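Local coordinates for immunomodulatory active chitinase (Trichuris suis, PDB 6G9C), which probably hydrolyses chitin as a secreted family 18 glycosyl hydrolase and displays immunomodulatory properties in inflammatory lung disease, at residues Thr40-Ala43 with Gln44-Gly48; Ser134-Val137 with Ser138-Gln142; Leu164-Cys167 with Gln168-Ala172; Gly307-Tyr311 with Tyr312-Gln316. All blocks are in the same frame, centred on the assembly; numbering follows the deposited sequence. Where two conformers were deposited one is given.

Contacts 2 and 3 belong to two helices on the outside of the barrel that pack against each other; the centres of the two contacts are about 15 Å apart. Each turns aliphatic groups inward, but contact 2 gives Ser138, Gln141 and Gln142 to the second subunit, whereas contact 3 keeps to its own chain. Contact 1 is a partly buried loop following the first barrel strand, held by backbone carbonyls, an amide and two waters. The fully buried contact 4 caps a helix with a serine and a glutamate and lies across the molecule from contacts 2 and 3. Contacts 1 and 4 meet where Arg46 CD packs 3.9 Å from Tyr312 OH.

Contact 1 (Thr40-Ala43 with Gln44-Gly48); sequences TNWA and QYRPG
Gln44 turns back on its own chain to hold the carbonyl of Asn41. Its NE2 donates to Asn41 O at 2.9 Å, almost straight (174°), with the acceptor in the amide plane. CG of Gln44 is tucked between its backbone N and carbonyl carbon (chi1 57°), and the extended chain passes beyond the oxygen of Asn41, which NE2 meets from the far end of the C=O bond. OE1 of the same amide goes to Asn84, which fixes its rotation. The backbone is wound just as closely: after the type I turn Thr40-Ala43, Tyr45 N reaches Trp42 O at 3.1 Å and Arg46 N reaches Ala43 O at 3.2 Å, both i-to-i+3 bonds. A water bridges Thr40 O and Gln44 N. Arg46 and Thr40 are buried too: a second water links Arg46 NH2 to Thr40 OG1, and Asp371 takes both Arg46 NH1, as a salt bridge, and the threonine hydroxyl. The stretch begins at the last residue of strand 34-40, the first of the TIM barrel, at the C-terminal end of the barrel strands, where enzymes of this fold carry their active sites; a bound 1,2-ethanediol rests near Trp42. Packing is looser on the outer side, where exposed Tyr45 touches Trp42 CB with CD2 at 4.1 Å and its hydroxyl bonds to Glu82. Partly exposed Trp42 has Arg46 beside its ring, planes 84° apart, with NH2 3.6 Å from NE1.

Contact 2 (Ser134-Val137 with Ser138-Gln142); sequences SSLV and SFLQQ
Regular alpha-helical bonds join Ser134-Val137 to Ser138-Gln142, four in succession, from Ser138 N to Ser134 O at 3.2 Å through to Gln141 N to Val137 O at 3.1 Å; the shortest is Leu140 N to Leu136 O, at 2.8 Å. On the inner side of the turn Leu136 and Leu140 meet one helical turn apart. Leu136 holds CG opposite its backbone N (chi1 167°), Leu140 holds its own opposite the carbonyl carbon (chi1 -70°), and the two branches come together with Leu136 CG 3.8 Å from Leu140 CD1. Leu140 CG also lies against the carbonyl of its partner, 3.3 Å from Leu136 O. On another side of the helix the side chains are polar. Ser138 OG sits 3.1 Å from Ser134 O, but its one proton also has Thr181 O of the second subunit within reach, and which acceptor it uses is not settled. Gln141 OE1 takes a hydrogen bond from Thr181 OG1 of that subunit, and Gln142 NE2 gives one to its Ser182 O, so this end of helix 126-142 forms part of the dimer interface. Within the chain, Val137 and Leu140 pack on helix 160-181, Phe139 and Leu140 on strand 104-110 of the barrel, and Leu136 on Val78 of the short strand 78-79.

Contact 3 (Leu164-Cys167 with Gln168-Ala172); sequences LLLC and QEILA
With chi1 at 173°, Leu166 carries its CG opposite the backbone N, while Ile170, one turn on, has CG1 opposite the carbonyl carbon (chi1 -75°); these two settings tilt the branches into each other across the turn, Leu166 CG lying 3.8 Å from Ile170 CD1. Both belong to helix 160-181, which connects parallel strands 147-151 and 187-193 in a beta-alpha-beta unit of the TIM barrel. They form its barrel-facing side: Leu166 rests on Leu150 and Ile170 on Phe148, both of strand 147-151. The helix itself is regular, with Gln168 N to Leu164 O and Glu169 N to Leu165 O each 2.8 Å long. Further round, hydrocarbon meets polar groups. Gln168 stretches back along the helix and lays its amide against the branch point of Leu164, NE2 coming to 3.7 Å from Leu164 CG. Leu164 in turn packs on Ala207 and Leu208 of helix 205-211. Glu169 also extends back, toward helix 126-142, where its OE1 forms a salt bridge with Arg129 NE. The other carboxylate oxygen lies against the leucine one turn earlier: Glu169 OE2 is 4.0 Å from Leu165 CB and the same distance from Leu165 CD2.

Contact 4 (Gly307-Tyr311 with Tyr312-Gln316); sequences GVISY and YEVCQ
A capping box starts helix 311-319: Ser310, the N-cap, and Glu313 exchange bonds between side chain and backbone. Glu313 N donates to Ser310 OG at 3.1 Å, and Ser310 N returns a straighter bond to Glu313 OE1, 2.9 Å long at 170°, meeting that oxygen on its anti side. The serine OG lies between its backbone N and carbonyl carbon (chi1 71°), which sets it over the middle of the Tyr312 ring, 3.2 Å above the plane; Ser310 CB adds a CH-pi contact on that face. The carboxylate is buried but well supplied with donors, since OE1 also meets Thr300 OG1 and OE2 takes Tyr302 N and Leu303 N, so it probably stays charged. One turn on, Cys315 SG stands over a face of the Tyr311 ring, 4.0 Å from its centroid, a sulfur-aromatic contact; that sulfur is disulfide-bonded to Cys380, and Tyr311 OH bonds to His383. Ile309 CD1 and Val314 CG2 close the inner corner at 3.8 Å. The axes of strand 308-310 and helical residues 312-316 stand at 85°. The strand pairs antiparallel with 268-281, and the corner falls between that strand and barrel strand 364-368, consistent with the alpha/beta insertion of such chitinases.

Contact 1 (Thr40-Ala43 with Gln44-Gly48)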
loop_
_atom_site.group_PDB
_atom_site.type_symbol
_atom_site.label_atom_id
_atom_site.label_comp_id
_atom_site.label_asym_id
_atom_site.label_seq_id
_atom_site.Cartn_x
_atom_site.Cartn_y
_atom_site.Cartn_z
ATOM N N THR A 40 17.867 7.600 1.866
ATOM C CA THR A 40 18.320 8.824 1.204
ATOM C C THR A 40 18.163 8.702 -0.309
ATOM O O THR A 40 18.601 7.711 -0.909
ATOM C CB THR A 40 19.779 9.188 1.551
ATOM O OG1 THR A 40 20.679 8.217 0.992
ATOM C CG2 THR A 40 19.982 9.270 3.068
ATOM N N ASN A 41 17.574 9.730 -0.931
ATOM C CA ASN A 41 17.249 9.635 -2.352
ATOM C C ASN A 41 18.428 9.998 -3.270
ATOM O O ASN A 41 18.238 10.091 -4.494
ATOM C CB ASN A 41 15.995 10.481 -2.684
ATOM C CG ASN A 41 16.152 11.953 -2.358
ATOM O OD1 ASN A 41 17.221 12.401 -1.966
ATOM N ND2 ASN A 41 15.066 12.725 -2.532
ATOM N N TRP A 42 19.644 10.159 -2.733
ATOM C CA TRP A 42 20.830 10.274 -3.573
ATOM C C TRP A 42 21.719 9.029 -3.530
ATOM O O TRP A 42 22.702 8.961 -4.281
ATOM C CB TRP A 42 21.656 11.512 -3.188
ATOM C CG TRP A 42 22.153 11.517 -1.770
ATOM C CD1 TRP A 42 23.382 11.093 -1.327
ATOM C CD2 TRP A 42 21.455 12.007 -0.611
ATOM N NE1 TRP A 42 23.476 11.272 0.041
ATOM C CE2 TRP A 42 22.305 11.821 0.503
ATOM C CE3 TRP A 42 20.185 12.568 -0.406
ATOM C CZ2 TRP A 42 21.925 12.184 1.808
ATOM C CZ3 TRP A 42 19.809 12.933 0.889
ATOM C CH2 TRP A 42 20.675 12.741 1.974
ATOM N N ALA A 43 21.401 8.041 -2.685
ATOM C CA ALA A 43 22.189 6.806 -2.652
ATOM C C ALA A 43 22.040 5.992 -3.932
ATOM O O ALA A 43 22.893 5.133 -4.214
ATOM C CB ALA A 43 21.794 5.972 -1.430
ATOM N N GLN A 44 20.997 6.266 -4.722
ATOM C CA GLN A 44 20.825 5.659 -6.030
ATOM C C GLN A 44 21.929 6.031 -6.998
ATOM O O GLN A 44 22.022 5.416 -8.063
ATOM C CB GLN A 44 19.494 6.087 -6.651
ATOM C CG GLN A 44 19.368 7.615 -6.762
ATOM C CD GLN A 44 18.205 8.070 -7.621
ATOM O OE1 GLN A 44 17.967 7.538 -8.706
ATOM N NE2 GLN A 44 17.488 9.083 -7.151
ATOM N N TYR A 45 22.740 7.038 -6.684
ATOM C CA TYR A 45 23.784 7.459 -7.606
ATOM C C TYR A 45 25.142 6.847 -7.292
ATOM O O TYR A 45 26.087 7.050 -8.062
ATOM C CB TYR A 45 23.885 8.992 -7.620
ATOM C CG TYR A 45 22.586 9.659 -8.042
ATOM C CD1 TYR A 45 22.019 9.394 -9.281
ATOM C CD2 TYR A 45 21.921 10.540 -7.191
ATOM C CE1 TYR A 45 20.823 9.989 -9.673
ATOM C CE2 TYR A 45 20.720 11.150 -7.577
ATOM C CZ TYR A 45 20.187 10.869 -8.818
ATOM O OH TYR A 45 19.014 11.460 -9.206
ATOM N N ARG A 46 25.266 6.099 -6.200
ATOM C CA ARG A 46 26.536 5.456 -5.899
ATOM C C ARG A 46 26.801 4.306 -6.870
ATOM O O ARG A 46 25.866 3.652 -7.339
ATOM C CB ARG A 46 26.544 4.929 -4.475
ATOM C CG ARG A 46 26.050 5.945 -3.500
ATOM C CD ARG A 46 26.855 5.948 -2.238
ATOM N NE ARG A 46 26.561 7.170 -1.504
ATOM C CZ ARG A 46 25.797 7.232 -0.421
ATOM N NH1 ARG A 46 25.261 6.137 0.092
ATOM N NH2 ARG A 46 25.590 8.405 0.159
ATOM N N PRO A 47 28.068 4.046 -7.184
ATOM C CA PRO A 47 28.398 3.019 -8.178
ATOM C C PRO A 47 28.361 1.613 -7.598
ATOM O O PRO A 47 28.430 1.409 -6.385
ATOM C CB PRO A 47 29.823 3.393 -8.598
ATOM C CG PRO A 47 30.399 3.988 -7.341
ATOM C CD PRO A 47 29.270 4.728 -6.671
ATOM N N GLY A 48 28.250 0.640 -8.511
ATOM C CA GLY A 48 28.471 -0.766 -8.184
ATOM C C GLY A 48 27.633 -1.239 -7.012
ATOM O O GLY A 48 26.428 -0.978 -6.936
HETATM O O HOH W 1 23.448 8.626 1.913
HETATM O O HOH W 2 18.389 6.826 -3.577
#

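Contact 2 (Ser134-Val137 with Ser138-Gln142)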
loop_
_atom_site.group_PDB
_atom_site.type_symbol
_atom_site.label_atom_id
_atom_site.label_comp_id
_atom_site.label_asym_id
_atom_site.label_seq_id
_atom_site.Cartn_x
_atom_site.Cartn_y
_atom_site.Cartn_z
ATOM N N SER A 134 -0.444 23.663 4.197
ATOM C CA SER A 134 -1.406 23.188 3.200
ATOM C C SER A 134 -0.701 22.448 2.072
ATOM O O SER A 134 -1.163 21.389 1.624
ATOM C CB SER A 134 -2.215 24.354 2.633
ATOM O OG SER A 134 -3.068 24.901 3.622
ATOM N N SER A 135 0.424 22.994 1.602
ATOM C CA SER A 135 1.203 22.334 0.561
ATOM C C SER A 135 1.728 20.985 1.036
ATOM O O SER A 135 1.697 19.997 0.295
ATOM C CB SER A 135 2.360 23.236 0.138
ATOM O OG SER A 135 3.118 22.631 -0.892
ATOM N N LEU A 136 2.222 20.930 2.269
ATOM C CA LEU A 136 2.799 19.697 2.792
ATOM C C LEU A 136 1.736 18.619 2.967
ATOM O O LEU A 136 1.938 17.457 2.582
ATOM C CB LEU A 136 3.486 20.001 4.119
ATOM C CG LEU A 136 3.869 18.789 4.945
ATOM C CD1 LEU A 136 5.015 18.048 4.257
ATOM C CD2 LEU A 136 4.245 19.183 6.361
ATOM N N VAL A 137 0.589 18.987 3.546
ATOM C CA VAL A 137 -0.463 18.005 3.799
ATOM C C VAL A 137 -0.933 17.384 2.494
ATOM O O VAL A 137 -1.121 16.157 2.400
ATOM C CB VAL A 137 -1.621 18.651 4.579
ATOM C CG1 VAL A 137 -2.914 17.929 4.293
ATOM C CG2 VAL A 137 -1.318 18.617 6.057
ATOM N N SER A 138 -1.080 18.209 1.456
ATOM C CA SER A 138 -1.448 17.691 0.143
ATOM C C SER A 138 -0.381 16.739 -0.389
ATOM O O SER A 138 -0.699 15.650 -0.879
ATOM C CB SER A 138 -1.681 18.845 -0.833
ATOM O OG SER A 138 -2.738 19.677 -0.383
ATOM N N PHE A 139 0.892 17.131 -0.286
ATOM C CA PHE A 139 1.974 16.300 -0.807
ATOM C C PHE A 139 2.050 14.972 -0.070
ATOM O O PHE A 139 2.271 13.924 -0.687
ATOM C CB PHE A 139 3.310 17.044 -0.697
ATOM C CG PHE A 139 4.420 16.429 -1.504
ATOM C CD1 PHE A 139 4.553 16.709 -2.854
ATOM C CD2 PHE A 139 5.340 15.571 -0.905
ATOM C CE1 PHE A 139 5.591 16.144 -3.602
ATOM C CE2 PHE A 139 6.379 14.997 -1.644
ATOM C CZ PHE A 139 6.505 15.281 -2.991
ATOM N N LEU A 140 1.869 15.001 1.254
ATOM C CA LEU A 140 1.928 13.779 2.050
ATOM C C LEU A 140 0.830 12.808 1.639
ATOM O O LEU A 140 1.095 11.624 1.392
ATOM C CB LEU A 140 1.819 14.111 3.539
ATOM C CG LEU A 140 3.023 14.817 4.188
ATOM C CD1 LEU A 140 2.668 15.296 5.595
ATOM C CD2 LEU A 140 4.290 13.933 4.185
ATOM N N GLN A 141 -0.415 13.294 1.556
ATOM C CA GLN A 141 -1.529 12.400 1.256
ATOM C C GLN A 141 -1.505 11.944 -0.197
ATOM O O GLN A 141 -1.839 10.789 -0.488
ATOM C CB GLN A 141 -2.872 13.064 1.591
ATOM C CG GLN A 141 -3.113 13.251 3.091
ATOM C CD GLN A 141 -4.529 12.856 3.535
ATOM O OE1 GLN A 141 -5.518 13.216 2.898
ATOM N NE2 GLN A 141 -4.622 12.128 4.647
ATOM N N GLN A 142 -1.108 12.826 -1.126
ATOM C CA GLN A 142 -1.030 12.423 -2.527
ATOM C C GLN A 142 -0.045 11.274 -2.714
ATOM O O GLN A 142 -0.237 10.430 -3.594
ATOM C CB GLN A 142 -0.621 13.601 -3.414
ATOM C CG GLN A 142 -1.706 14.677 -3.606
ATOM C CD GLN A 142 -1.155 16.017 -4.110
ATOM O OE1 GLN A 142 0.059 16.247 -4.141
ATOM N NE2 GLN A 142 -2.059 16.912 -4.494
#

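Contact 3 (Leu164-Cys167 with Gln168-Ala172)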
loop_
_atom_site.group_PDB
_atom_site.type_symbol
_atom_site.label_atom_id
_atom_site.label_comp_id
_atom_site.label_asym_id
_atom_site.label_seq_id
_atom_site.Cartn_x
_atom_site.Cartn_y
_atom_site.Cartn_z
ATOM N N LEU A 164 8.195 26.696 17.405
ATOM C CA LEU A 164 7.144 26.084 18.209
ATOM C C LEU A 164 5.774 26.298 17.578
ATOM O O LEU A 164 4.947 25.377 17.539
ATOM C CB LEU A 164 7.176 26.657 19.626
ATOM C CG LEU A 164 6.006 26.240 20.524
ATOM C CD1 LEU A 164 6.049 24.737 20.737
ATOM C CD2 LEU A 164 5.987 26.994 21.846
ATOM N N LEU A 165 5.512 27.513 17.088
ATOM C CA LEU A 165 4.253 27.784 16.398
ATOM C C LEU A 165 4.099 26.885 15.176
ATOM O O LEU A 165 3.042 26.276 14.964
ATOM C CB LEU A 165 4.185 29.254 15.994
ATOM C CG LEU A 165 3.854 30.242 17.118
ATOM C CD1 LEU A 165 4.207 31.669 16.708
ATOM C CD2 LEU A 165 2.391 30.139 17.565
ATOM N N LEU A 166 5.150 26.788 14.360
ATOM C CA LEU A 166 5.117 25.878 13.218
ATOM C C LEU A 166 4.734 24.460 13.649
ATOM O O LEU A 166 3.845 23.833 13.053
ATOM C CB LEU A 166 6.473 25.889 12.509
ATOM C CG LEU A 166 6.676 24.873 11.381
ATOM C CD1 LEU A 166 5.725 25.147 10.235
ATOM C CD2 LEU A 166 8.112 24.918 10.900
ATOM N N CYS A 167 5.373 23.943 14.704
ATOM C CA CYS A 167 5.083 22.572 15.129
ATOM C C CYS A 167 3.667 22.435 15.691
ATOM O O CYS A 167 2.978 21.450 15.401
ATOM C CB CYS A 167 6.114 22.101 16.150
ATOM S SG CYS A 167 7.754 21.863 15.450
ATOM N N GLN A 168 3.204 23.410 16.479
ATOM C CA GLN A 168 1.841 23.339 16.990
ATOM C C GLN A 168 0.829 23.377 15.850
ATOM O O GLN A 168 -0.180 22.661 15.881
ATOM C CB GLN A 168 1.587 24.493 17.972
ATOM C CG GLN A 168 2.406 24.392 19.254
ATOM C CD GLN A 168 2.339 25.666 20.071
ATOM O OE1 GLN A 168 2.136 26.750 19.522
ATOM N NE2 GLN A 168 2.488 25.541 21.387
ATOM N N GLU A 169 1.083 24.212 14.833
ATOM C CA GLU A 169 0.143 24.338 13.719
ATOM C C GLU A 169 0.165 23.106 12.806
ATOM O O GLU A 169 -0.884 22.716 12.271
ATOM C CB GLU A 169 0.444 25.614 12.933
ATOM C CG GLU A 169 0.051 26.892 13.723
ATOM C CD GLU A 169 0.731 28.166 13.230
ATOM O OE1 GLU A 169 1.247 28.192 12.094
ATOM O OE2 GLU A 169 0.748 29.153 13.998
ATOM N N ILE A 170 1.339 22.493 12.599
ATOM C CA ILE A 170 1.402 21.240 11.830
ATOM C C ILE A 170 0.521 20.180 12.478
ATOM O O ILE A 170 -0.329 19.563 11.821
ATOM C CB ILE A 170 2.852 20.736 11.692
ATOM C CG1 ILE A 170 3.640 21.559 10.662
ATOM C CG2 ILE A 170 2.885 19.208 11.294
ATOM C CD1 ILE A 170 5.173 21.418 10.803
ATOM N N LEU A 171 0.702 19.963 13.783
ATOM C CA LEU A 171 -0.085 18.939 14.464
ATOM C C LEU A 171 -1.570 19.250 14.378
ATOM O O LEU A 171 -2.379 18.356 14.101
ATOM C CB LEU A 171 0.359 18.795 15.923
ATOM C CG LEU A 171 -0.471 17.809 16.756
ATOM C CD1 LEU A 171 -0.353 16.383 16.217
ATOM C CD2 LEU A 171 -0.091 17.857 18.222
ATOM N N ALA A 172 -1.947 20.520 14.585
ATOM C CA ALA A 172 -3.353 20.901 14.501
ATOM C C ALA A 172 -3.932 20.564 13.132
ATOM O O ALA A 172 -5.059 20.057 13.031
ATOM C CB ALA A 172 -3.517 22.397 14.798
#

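Contact 4 (Gly307-Tyr311 with Tyr312-Gln316)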
loop_
_atom_site.group_PDB
_atom_site.type_symbol
_atom_site.label_atom_id
_atom_site.label_comp_id
_atom_site.label_asym_id
_atom_site.label_seq_id
_atom_site.Cartn_x
_atom_site.Cartn_y
_atom_site.Cartn_z
ATOM N N GLY A 307 36.333 13.559 3.805
ATOM C CA GLY A 307 35.977 13.685 5.196
ATOM C C GLY A 307 34.963 12.680 5.710
ATOM O O GLY A 307 34.689 12.682 6.915
ATOM N N VAL A 308 34.376 11.838 4.850
ATOM C CA VAL A 308 33.378 10.866 5.282
ATOM C C VAL A 308 33.690 9.508 4.657
ATOM O O VAL A 308 34.364 9.407 3.628
ATOM C CB VAL A 308 31.935 11.317 4.938
ATOM C CG1 VAL A 308 31.774 11.544 3.457
ATOM C CG2 VAL A 308 30.909 10.313 5.431
ATOM N N ILE A 309 33.195 8.453 5.309
ATOM C CA ILE A 309 33.385 7.071 4.866
ATOM C C ILE A 309 32.168 6.290 5.331
ATOM O O ILE A 309 31.572 6.608 6.364
ATOM C CB ILE A 309 34.695 6.458 5.421
ATOM C CG1 ILE A 309 34.985 5.076 4.793
ATOM C CG2 ILE A 309 34.627 6.313 6.951
ATOM C CD1 ILE A 309 36.450 4.585 5.002
ATOM N N SER A 310 31.786 5.272 4.563
ATOM C CA SER A 310 30.705 4.391 4.987
ATOM C C SER A 310 31.263 3.180 5.732
ATOM O O SER A 310 32.429 2.818 5.587
ATOM C CB SER A 310 29.897 3.910 3.785
ATOM O OG SER A 310 30.684 2.995 3.022
ATOM N N TYR A 311 30.402 2.535 6.524
ATOM C CA TYR A 311 30.835 1.323 7.209
ATOM C C TYR A 311 31.331 0.272 6.219
ATOM O O TYR A 311 32.357 -0.385 6.454
ATOM C CB TYR A 311 29.708 0.752 8.076
ATOM C CG TYR A 311 30.108 -0.563 8.685
ATOM C CD1 TYR A 311 31.116 -0.628 9.634
ATOM C CD2 TYR A 311 29.518 -1.754 8.282
ATOM C CE1 TYR A 311 31.527 -1.858 10.172
ATOM C CE2 TYR A 311 29.914 -2.961 8.816
ATOM C CZ TYR A 311 30.911 -3.007 9.769
ATOM O OH TYR A 311 31.313 -4.216 10.311
ATOM N N TYR A 312 30.630 0.085 5.100
ATOM C CA TYR A 312 31.101 -0.954 4.188
ATOM C C TYR A 312 32.434 -0.570 3.541
ATOM O O TYR A 312 33.226 -1.451 3.185
ATOM C CB TYR A 312 30.023 -1.282 3.143
ATOM C CG TYR A 312 29.624 -0.185 2.171
ATOM C CD1 TYR A 312 30.387 0.082 1.030
ATOM C CD2 TYR A 312 28.445 0.548 2.360
ATOM C CE1 TYR A 312 30.001 1.066 0.119
ATOM C CE2 TYR A 312 28.059 1.531 1.453
ATOM C CZ TYR A 312 28.835 1.786 0.338
ATOM O OH TYR A 312 28.451 2.768 -0.566
ATOM N N GLU A 313 32.710 0.727 3.402
ATOM C CA GLU A 313 34.014 1.156 2.905
ATOM C C GLU A 313 35.101 0.923 3.947
ATOM O O GLU A 313 36.244 0.601 3.599
ATOM C CB GLU A 313 33.964 2.632 2.509
ATOM C CG GLU A 313 33.409 2.903 1.125
ATOM C CD GLU A 313 33.151 4.385 0.911
ATOM O OE1 GLU A 313 33.086 5.117 1.921
ATOM O OE2 GLU A 313 33.022 4.817 -0.254
ATOM N N VAL A 314 34.771 1.101 5.231
ATOM C CA VAL A 314 35.699 0.706 6.291
ATOM C C VAL A 314 36.016 -0.779 6.180
ATOM O O VAL A 314 37.174 -1.196 6.309
ATOM C CB VAL A 314 35.124 1.051 7.679
ATOM C CG1 VAL A 314 35.955 0.359 8.784
ATOM C CG2 VAL A 314 35.053 2.584 7.877
ATOM N N CYS A 315 34.995 -1.605 5.934
ATOM C CA CYS A 315 35.245 -3.033 5.770
ATOM C C CYS A 315 36.234 -3.292 4.643
ATOM O O CYS A 315 37.140 -4.128 4.780
ATOM C CB CYS A 315 33.925 -3.755 5.507
ATOM S SG CYS A 315 32.993 -4.095 7.004
ATOM N N GLN A 316 36.065 -2.592 3.516
ATOM C CA GLN A 316 36.993 -2.724 2.396
ATOM C C GLN A 316 38.414 -2.366 2.817
ATOM O O GLN A 316 39.374 -3.033 2.419
ATOM C CB GLN A 316 36.521 -1.844 1.234
ATOM C CG GLN A 316 37.218 -2.063 -0.105
ATOM C CD GLN A 316 36.402 -1.525 -1.284
ATOM O OE1 GLN A 316 35.850 -2.291 -2.077
ATOM N NE2 GLN A 316 36.328 -0.203 -1.398
#